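Local coordinates for protein glycosyl hydrolase, family 8 (Clostridium perfringens, PDB 3REN) that probably hydrolyses alpha-linked glucans such as starch, acting as an alpha-amylase built on an (alpha/alpha)6-barrel, at residues F85-I98 with Y134-L146. Sequence-based numbering, arbitrary orientation. Where two conformers were deposited one is given.
Sequences FDIVKEMRLKNGLI and YYKFYAINIANSL
Phe85 drives the rim of its ring into one face of Tyr138, a T-shaped pair with planes at 89° and Phe85 CZ 3.6 Å from Tyr138 CG. The same ring meets Tyr134 and Tyr135 with its CE2 and CD2 side. Tyr138 reaches across because its ring lies anti to the backbone N (chi1 -157°). Large flat rings suit the distance here, for the axes of the two helical segments come no closer than 13.2 Å. Leu123 of helix 113-130 packs on both Phe85 and Tyr135.

The chains of Lys89 and Arg92 close over Tyr138. Lys89 crosses its ring, CD being 3.6 Å from Tyr138 CE1, and covers a face of Phe85 with CG, while its NZ makes a weak hydrogen bond to Tyr134 OH (3.3 Å). The Arg92 guanidinium runs nearly parallel to the Tyr138 plane, 6° apart, and its NH2 donates to a water 3.0 Å away. That water also accepts from Asn141 ND2 and sits over the centre of the Tyr138 face opposite Phe85.

Farther along, the loop comes close to the helix at Gly96, whose backbone angles suit glycine and whose lack of a side chain lets its CA approach Ser145 OG to 3.4 Å. This hydroxyl lies 3.1 Å from both Asn95 O and Asn141 O, a choice of acceptors for its one proton. Asn95 OD1 accepts from Leu97 N in an Asx turn that shapes the loop. Leu97 then packs CD2 3.6 Å from Ser145 CB and beside Leu146.

With a weak direct bond, a water bridge and a shared serine proton as its polar links, the contact rests chiefly on aromatic and aliphatic packing, and joins the end of helix 78-89 and its following loop to helix 133-150.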
loop_
_atom_site.group_PDB
_atom_site.type_symbol
_atom_site.label_atom_id
_atom_site.label_comp_id
_atom_site.label_asym_id
_atom_site.label_seq_id
_atom_site.Cartn_x
_atom_site.Cartn_y
_atom_site.Cartn_z
ATOM N N PHE A 85 8.819 -6.077 -12.550
ATOM C CA PHE A 85 10.188 -5.677 -12.163
ATOM C C PHE A 85 10.933 -5.026 -13.358
ATOM O O PHE A 85 11.546 -3.988 -13.206
ATOM C CB PHE A 85 10.947 -6.863 -11.588
ATOM C CG PHE A 85 12.328 -6.538 -11.096
ATOM C CD1 PHE A 85 12.618 -5.319 -10.477
ATOM C CD2 PHE A 85 13.349 -7.469 -11.223
ATOM C CE1 PHE A 85 13.888 -5.021 -10.022
ATOM C CE2 PHE A 85 14.630 -7.169 -10.741
ATOM C CZ PHE A 85 14.885 -5.927 -10.148
ATOM N N ASP A 86 10.851 -5.609 -14.553
ATOM C CA ASP A 86 11.467 -4.961 -15.736
ATOM C C ASP A 86 11.004 -3.532 -16.010
ATOM O O ASP A 86 11.815 -2.676 -16.392
ATOM C CB ASP A 86 11.255 -5.777 -16.993
ATOM C CG ASP A 86 12.125 -7.009 -17.039
ATOM O OD1 ASP A 86 13.072 -7.177 -16.221
ATOM O OD2 ASP A 86 11.826 -7.825 -17.903
ATOM N N ILE A 87 9.712 -3.275 -15.845
ATOM C CA ILE A 87 9.208 -1.887 -15.902
ATOM C C ILE A 87 9.797 -0.990 -14.804
ATOM O O ILE A 87 10.166 0.153 -15.063
ATOM C CB ILE A 87 7.660 -1.866 -15.835
ATOM C CG1 ILE A 87 7.109 -2.401 -17.162
ATOM C CG2 ILE A 87 7.129 -0.460 -15.502
ATOM C CD1 ILE A 87 5.743 -3.086 -17.038
ATOM N N VAL A 88 9.872 -1.495 -13.571
ATOM C CA VAL A 88 10.465 -0.731 -12.465
ATOM C C VAL A 88 11.957 -0.369 -12.718
ATOM O O VAL A 88 12.403 0.759 -12.453
ATOM C CB VAL A 88 10.271 -1.523 -11.145
ATOM C CG1 VAL A 88 11.199 -1.074 -10.078
ATOM C CG2 VAL A 88 8.810 -1.365 -10.694
ATOM N N LYS A 89 12.723 -1.329 -13.224
ATOM C CA LYS A 89 14.161 -1.082 -13.446
ATOM C C LYS A 89 14.328 0.151 -14.320
ATOM O O LYS A 89 15.214 0.962 -14.053
ATOM C CB LYS A 89 14.867 -2.298 -14.061
ATOM C CG LYS A 89 14.889 -3.483 -13.073
ATOM C CD LYS A 89 15.979 -4.482 -13.346
ATOM C CE LYS A 89 15.692 -5.416 -14.482
ATOM N NZ LYS A 89 16.870 -6.365 -14.680
ATOM N N GLU A 90 13.449 0.312 -15.317
ATOM C CA GLU A 90 13.517 1.455 -16.228
ATOM C C GLU A 90 13.055 2.758 -15.594
ATOM O O GLU A 90 13.262 3.848 -16.149
ATOM C CB GLU A 90 12.785 1.180 -17.568
ATOM C CG GLU A 90 13.405 -0.004 -18.382
ATOM C CD GLU A 90 14.924 0.102 -18.559
ATOM O OE1 GLU A 90 15.645 -0.888 -18.248
ATOM O OE2 GLU A 90 15.411 1.171 -19.007
HETATM N N MSE A 91 12.413 2.653 -14.431
HETATM C CA MSE A 91 11.996 3.854 -13.704
HETATM C C MSE A 91 13.086 4.279 -12.713
HETATM O O MSE A 91 12.924 5.316 -12.025
HETATM C CB MSE A 91 10.646 3.620 -12.984
HETATM C CG MSE A 91 9.497 3.397 -13.969
HETATM SE SE MSE A 91 7.809 3.035 -13.147
HETATM C CE MSE A 91 7.399 4.811 -12.386
ATOM N N ARG A 92 14.191 3.527 -12.648
ATOM C CA ARG A 92 15.271 3.873 -11.736
ATOM C C ARG A 92 15.882 5.195 -12.159
ATOM O O ARG A 92 16.106 5.425 -13.341
ATOM C CB ARG A 92 16.368 2.805 -11.646
ATOM C CG ARG A 92 17.285 3.009 -10.466
ATOM C CD ARG A 92 18.473 2.018 -10.448
ATOM N NE ARG A 92 19.277 2.110 -11.661
ATOM C CZ ARG A 92 20.162 1.191 -12.053
ATOM N NH1 ARG A 92 20.843 1.360 -13.201
ATOM N NH2 ARG A 92 20.363 0.102 -11.309
ATOM N N LEU A 93 16.182 6.056 -11.184
ATOM C CA LEU A 93 16.726 7.377 -11.490
ATOM C C LEU A 93 18.236 7.388 -11.254
ATOM O O LEU A 93 18.794 6.403 -10.766
ATOM C CB LEU A 93 16.008 8.449 -10.663
ATOM C CG LEU A 93 14.500 8.678 -10.876
ATOM C CD1 LEU A 93 13.929 9.573 -9.741
ATOM C CD2 LEU A 93 14.206 9.280 -12.223
ATOM N N LYS A 94 18.901 8.510 -11.553
ATOM C CA LYS A 94 20.360 8.579 -11.378
ATOM C C LYS A 94 20.734 8.479 -9.918
ATOM O O LYS A 94 21.808 7.998 -9.588
ATOM C CB LYS A 94 20.946 9.880 -11.968
ATOM N N ASN A 95 19.870 8.907 -9.004
ATOM C CA ASN A 95 20.233 8.720 -7.584
ATOM C C ASN A 95 20.069 7.291 -7.012
ATOM O O ASN A 95 20.302 7.072 -5.813
ATOM C CB ASN A 95 19.535 9.766 -6.692
ATOM C CG ASN A 95 18.035 9.629 -6.701
ATOM O OD1 ASN A 95 17.475 8.668 -7.276
ATOM N ND2 ASN A 95 17.360 10.579 -6.073
ATOM N N GLY A 96 19.645 6.335 -7.859
ATOM C CA GLY A 96 19.388 4.936 -7.448
ATOM C C GLY A 96 17.956 4.623 -6.959
ATOM O O GLY A 96 17.619 3.473 -6.667
ATOM N N LEU A 97 17.119 5.642 -6.843
ATOM C CA LEU A 97 15.758 5.464 -6.375
ATOM C C LEU A 97 14.858 5.262 -7.574
ATOM O O LEU A 97 15.165 5.712 -8.679
ATOM C CB LEU A 97 15.296 6.678 -5.553
ATOM C CG LEU A 97 16.029 6.901 -4.209
ATOM C CD1 LEU A 97 15.410 8.099 -3.469
ATOM C CD2 LEU A 97 16.081 5.626 -3.276
ATOM N N ILE A 98 13.760 4.556 -7.356
ATOM C CA ILE A 98 12.725 4.421 -8.356
ATOM C C ILE A 98 11.861 5.669 -8.383
ATOM O O ILE A 98 11.455 6.179 -7.344
ATOM C CB ILE A 98 11.851 3.195 -8.088
ATOM C CG1 ILE A 98 12.715 1.938 -7.838
ATOM C CG2 ILE A 98 10.837 3.005 -9.219
ATOM C CD1 ILE A 98 13.886 1.698 -8.937
ATOM N N TYR A 134 19.823 -11.955 -7.494
ATOM C CA TYR A 134 19.713 -10.746 -8.309
ATOM C C TYR A 134 18.692 -9.748 -7.707
ATOM O O TYR A 134 19.006 -8.561 -7.551
ATOM C CB TYR A 134 19.354 -11.053 -9.777
ATOM C CG TYR A 134 19.409 -9.808 -10.609
ATOM C CD1 TYR A 134 20.598 -9.414 -11.235
ATOM C CD2 TYR A 134 18.293 -8.967 -10.708
ATOM C CE1 TYR A 134 20.654 -8.235 -11.967
ATOM C CE2 TYR A 134 18.347 -7.780 -11.411
ATOM C CZ TYR A 134 19.510 -7.419 -12.042
ATOM O OH TYR A 134 19.541 -6.244 -12.755
ATOM N N TYR A 135 17.494 -10.257 -7.379
ATOM C CA TYR A 135 16.481 -9.487 -6.667
ATOM C C TYR A 135 17.023 -8.815 -5.395
ATOM O O TYR A 135 16.755 -7.630 -5.147
ATOM C CB TYR A 135 15.314 -10.399 -6.283
ATOM C CG TYR A 135 14.601 -11.068 -7.448
ATOM C CD1 TYR A 135 14.224 -10.337 -8.562
ATOM C CD2 TYR A 135 14.273 -12.438 -7.411
ATOM C CE1 TYR A 135 13.567 -10.932 -9.619
ATOM C CE2 TYR A 135 13.589 -13.057 -8.483
ATOM C CZ TYR A 135 13.247 -12.299 -9.577
ATOM O OH TYR A 135 12.578 -12.861 -10.664
ATOM N N LYS A 136 17.778 -9.576 -4.599
ATOM C CA LYS A 136 18.315 -9.107 -3.322
ATOM C C LYS A 136 19.356 -7.990 -3.547
ATOM O O LYS A 136 19.327 -6.970 -2.862
ATOM C CB LYS A 136 18.940 -10.286 -2.544
ATOM C CG LYS A 136 19.492 -9.981 -1.168
ATOM C CD LYS A 136 20.178 -11.220 -0.580
ATOM C CE LYS A 136 21.037 -10.859 0.613
ATOM N NZ LYS A 136 21.723 -12.061 1.194
ATOM N N PHE A 137 20.256 -8.187 -4.505
ATOM C CA PHE A 137 21.289 -7.202 -4.798
ATOM C C PHE A 137 20.678 -5.918 -5.310
ATOM O O PHE A 137 21.127 -4.829 -4.961
ATOM C CB PHE A 137 22.283 -7.729 -5.866
ATOM C CG PHE A 137 23.320 -8.661 -5.319
ATOM C CD1 PHE A 137 23.105 -9.338 -4.129
ATOM C CD2 PHE A 137 24.523 -8.871 -6.001
ATOM C CE1 PHE A 137 24.083 -10.200 -3.608
ATOM C CE2 PHE A 137 25.483 -9.758 -5.497
ATOM C CZ PHE A 137 25.254 -10.406 -4.294
ATOM N N TYR A 138 19.660 -6.056 -6.145
ATOM C CA TYR A 138 18.983 -4.891 -6.675
ATOM C C TYR A 138 18.268 -4.150 -5.521
ATOM O O TYR A 138 18.374 -2.930 -5.426
ATOM C CB TYR A 138 18.034 -5.294 -7.799
ATOM C CG TYR A 138 17.724 -4.136 -8.735
ATOM C CD1 TYR A 138 18.393 -4.010 -9.965
ATOM C CD2 TYR A 138 16.737 -3.181 -8.410
ATOM C CE1 TYR A 138 18.109 -2.979 -10.836
ATOM C CE2 TYR A 138 16.449 -2.126 -9.297
ATOM C CZ TYR A 138 17.143 -2.036 -10.488
ATOM O OH TYR A 138 16.901 -0.992 -11.354
ATOM N N ALA A 139 17.590 -4.881 -4.640
ATOM C CA ALA A 139 16.985 -4.279 -3.421
ATOM C C ALA A 139 17.974 -3.506 -2.540
ATOM O O ALA A 139 17.658 -2.421 -2.024
ATOM C CB ALA A 139 16.289 -5.345 -2.592
ATOM N N ILE A 140 19.162 -4.064 -2.374
ATOM C CA ILE A 140 20.264 -3.429 -1.662
ATOM C C ILE A 140 20.707 -2.113 -2.272
ATOM O O ILE A 140 20.939 -1.141 -1.560
ATOM C CB ILE A 140 21.451 -4.443 -1.518
ATOM C CG1 ILE A 140 21.079 -5.494 -0.477
ATOM C CG2 ILE A 140 22.806 -3.729 -1.172
ATOM C CD1 ILE A 140 21.833 -6.846 -0.607
ATOM N N ASN A 141 20.862 -2.078 -3.590
ATOM C CA ASN A 141 21.165 -0.839 -4.293
ATOM C C ASN A 141 20.134 0.236 -3.888
ATOM O O ASN A 141 20.514 1.367 -3.557
ATOM C CB ASN A 141 21.021 -0.983 -5.813
ATOM C CG ASN A 141 22.108 -1.808 -6.486
ATOM O OD1 ASN A 141 23.213 -1.972 -5.981
ATOM N ND2 ASN A 141 21.791 -2.278 -7.724
ATOM N N ILE A 142 18.846 -0.091 -3.967
ATOM C CA ILE A 142 17.759 0.861 -3.622
ATOM C C ILE A 142 17.842 1.300 -2.171
ATOM O O ILE A 142 17.716 2.503 -1.861
ATOM C CB ILE A 142 16.322 0.270 -3.816
ATOM C CG1 ILE A 142 16.198 -0.487 -5.132
ATOM C CG2 ILE A 142 15.254 1.385 -3.731
ATOM C CD1 ILE A 142 16.561 0.326 -6.300
ATOM N N ALA A 143 18.030 0.322 -1.290
ATOM C CA ALA A 143 18.091 0.569 0.147
ATOM C C ALA A 143 19.246 1.503 0.472
ATOM O O ALA A 143 19.063 2.438 1.254
ATOM C CB ALA A 143 18.252 -0.717 0.900
ATOM N N ASN A 144 20.423 1.255 -0.135
ATOM C CA ASN A 144 21.607 2.104 0.091
ATOM C C ASN A 144 21.361 3.540 -0.380
ATOM O O ASN A 144 21.806 4.510 0.267
ATOM C CB ASN A 144 22.879 1.506 -0.565
ATOM C CG ASN A 144 23.444 0.293 0.213
ATOM O OD1 ASN A 144 23.231 0.148 1.399
ATOM N ND2 ASN A 144 24.196 -0.559 -0.472
ATOM N N SER A 145 20.654 3.677 -1.497
ATOM C CA SER A 145 20.228 4.990 -1.991
ATOM C C SER A 145 19.240 5.698 -1.067
ATOM O O SER A 145 19.264 6.924 -0.952
ATOM C CB SER A 145 19.610 4.855 -3.378
ATOM O OG SER A 145 20.573 4.362 -4.274
ATOM N N LEU A 146 18.354 4.940 -0.427
ATOM C CA LEU A 146 17.456 5.521 0.590
ATOM C C LEU A 146 18.273 6.056 1.748
ATOM O O LEU A 146 18.007 7.162 2.223
ATOM C CB LEU A 146 16.468 4.507 1.149
ATOM C CG LEU A 146 15.111 4.324 0.504
ATOM C CD1 LEU A 146 14.393 3.187 1.232
ATOM C CD2 LEU A 146 14.308 5.630 0.484
HETATM O O HOH W 1 19.275 -0.647 -8.659
#